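Local structure of aminopeptidase (Aneurinibacillus sp. AM-1, 5IB9) at residues E63-P68 against F85-N90. The protein probably removes amino-terminal residues from peptides, acting as a zinc-dependent M28-family aminopeptidase that also carries a protease-associated domain. Numbering follows the deposited sequence.
Sequences EGYTAP and FTYSPN
A type II beta turn, F85 to S88, rests on the ring of Y65 at the end of strand 55-66, showing how two tyrosines can join a turn to a strand by backbone carbonyls. The turn is closed by its own bond from S88 N to F85 O (3.0 Å), and Y87 takes its third position with a positive phi. The Y65 ring lies beneath the turn because its chi1 of -174° sets CG opposite the backbone N, which carries the ring toward the other segment; Y87 N lies 3.1 Å above its plane, over the centre. The hydroxyl reaches the last residue of the turn: Y65 OH donates to S88 O (2.7 Å), on a lone pair in the carbonyl plane, with S88 O near the ring plane. On the other flank, nearer the base of the ring, the methyl CG2 of T86 packs against Y65 CD2 (3.7 Å).

Y87 returns the grip. Its ring slants across the strand, and Y87 OH gives a very short bond to E63 O (2.5 Å), which lies at the ring's edge. Y65 CB sits over a face of the same ring, 4.2 Å from its centroid, in a CH-pi contact, while the two aromatic planes cross at 42°. Cut back to an alanine, Y65 would probably leave S88 O without its hydroxyl partner and a gap under the turn.

The contact ties strand 55-66, paired with strand 187-210, to the loop before strand 91-99, whose F85 backbone and S88 OG hydrogen-bond to A166 of strand 165-169 in the protease-associated domain. The Y87 side chain is about 10 Å from the bound inhibitor. Chemically, each segment lends a phenol to a carbonyl of the other, and these reciprocal bonds are likely to restrain both rings and fix the turn on the strand.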
# COMPACT_ATOMS: atom_id res chain seq x y z
N GLU A 63 -8.61 -4.37 -4.69
CA GLU A 63 -9.79 -4.20 -5.53
C GLU A 63 -9.95 -5.43 -6.40
O GLU A 63 -9.06 -5.72 -7.20
CB GLU A 63 -9.64 -2.90 -6.36
CG GLU A 63 -9.68 -1.59 -5.54
CD GLU A 63 -10.93 -1.47 -4.65
OE1 GLU A 63 -10.78 -1.33 -3.39
OE2 GLU A 63 -12.06 -1.50 -5.21
N GLY A 64 -11.03 -6.16 -6.24
CA GLY A 64 -11.33 -7.34 -7.02
C GLY A 64 -12.18 -6.92 -8.22
O GLY A 64 -12.65 -5.78 -8.29
N TYR A 65 -12.32 -7.82 -9.17
CA TYR A 65 -13.09 -7.52 -10.38
C TYR A 65 -14.12 -8.62 -10.57
O TYR A 65 -13.76 -9.79 -10.54
CB TYR A 65 -12.14 -7.51 -11.57
CG TYR A 65 -12.74 -7.07 -12.91
CD1 TYR A 65 -13.21 -5.78 -13.09
CD2 TYR A 65 -12.78 -7.95 -13.99
CE1 TYR A 65 -13.73 -5.36 -14.34
CE2 TYR A 65 -13.29 -7.52 -15.26
CZ TYR A 65 -13.76 -6.26 -15.40
OH TYR A 65 -14.27 -5.87 -16.63
N THR A 66 -15.37 -8.24 -10.79
CA THR A 66 -16.32 -9.19 -11.32
C THR A 66 -16.39 -8.95 -12.84
O THR A 66 -16.79 -7.86 -13.26
CB THR A 66 -17.71 -9.02 -10.72
OG1 THR A 66 -17.61 -9.22 -9.30
CG2 THR A 66 -18.68 -10.08 -11.28
N ALA A 67 -16.00 -9.99 -13.58
CA ALA A 67 -16.08 -10.10 -15.06
C ALA A 67 -17.45 -9.83 -15.62
O ALA A 67 -18.45 -10.24 -15.05
CB ALA A 67 -15.53 -11.47 -15.54
N PRO A 68 -17.51 -9.09 -16.77
CA PRO A 68 -18.79 -8.63 -17.35
C PRO A 68 -19.63 -9.82 -17.83
O PRO A 68 -19.08 -10.85 -18.27
CB PRO A 68 -18.35 -7.71 -18.52
CG PRO A 68 -16.96 -8.06 -18.81
CD PRO A 68 -16.34 -8.57 -17.52
N PHE A 85 -10.71 -7.40 -20.94
CA PHE A 85 -9.53 -7.46 -20.12
C PHE A 85 -10.02 -7.34 -18.65
O PHE A 85 -11.06 -6.71 -18.39
CB PHE A 85 -8.56 -6.30 -20.44
CG PHE A 85 -7.68 -6.55 -21.65
CD1 PHE A 85 -8.12 -6.15 -22.93
CD2 PHE A 85 -6.42 -7.14 -21.53
CE1 PHE A 85 -7.31 -6.38 -24.05
CE2 PHE A 85 -5.61 -7.38 -22.66
CZ PHE A 85 -6.06 -6.98 -23.93
N THR A 86 -9.28 -7.96 -17.71
CA THR A 86 -9.66 -7.85 -16.30
C THR A 86 -9.47 -6.40 -15.88
O THR A 86 -8.46 -5.80 -16.22
CB THR A 86 -8.78 -8.76 -15.43
OG1 THR A 86 -9.00 -10.11 -15.81
CG2 THR A 86 -9.17 -8.60 -13.95
N TYR A 87 -10.46 -5.84 -15.18
CA TYR A 87 -10.54 -4.43 -14.80
C TYR A 87 -11.05 -3.51 -15.91
O TYR A 87 -11.05 -2.27 -15.76
CB TYR A 87 -9.26 -3.88 -14.18
CG TYR A 87 -8.93 -4.60 -12.87
CD1 TYR A 87 -7.91 -5.54 -12.83
CD2 TYR A 87 -9.66 -4.33 -11.72
CE1 TYR A 87 -7.61 -6.22 -11.64
CE2 TYR A 87 -9.37 -4.99 -10.53
CZ TYR A 87 -8.37 -5.92 -10.51
OH TYR A 87 -8.11 -6.56 -9.31
N SER A 88 -11.53 -4.12 -16.99
CA SER A 88 -12.18 -3.28 -18.01
C SER A 88 -13.42 -2.57 -17.47
O SER A 88 -14.28 -3.21 -16.88
CB SER A 88 -12.53 -4.11 -19.26
OG SER A 88 -13.22 -3.28 -20.20
N PRO A 89 -13.56 -1.26 -17.72
CA PRO A 89 -14.76 -0.52 -17.50
C PRO A 89 -15.91 -1.08 -18.39
O PRO A 89 -15.63 -1.83 -19.34
CB PRO A 89 -14.35 0.89 -17.87
CG PRO A 89 -12.84 0.91 -17.80
CD PRO A 89 -12.45 -0.41 -18.21
N ASN A 90 -17.16 -0.81 -18.03
CA ASN A 90 -18.28 -1.05 -18.97
C ASN A 90 -18.30 0.02 -20.08
O ASN A 90 -17.78 1.11 -19.92
CB ASN A 90 -19.63 -1.07 -18.24
CG ASN A 90 -19.67 -2.05 -17.11
OD1 ASN A 90 -19.78 -1.64 -15.90
ND2 ASN A 90 -19.60 -3.34 -17.43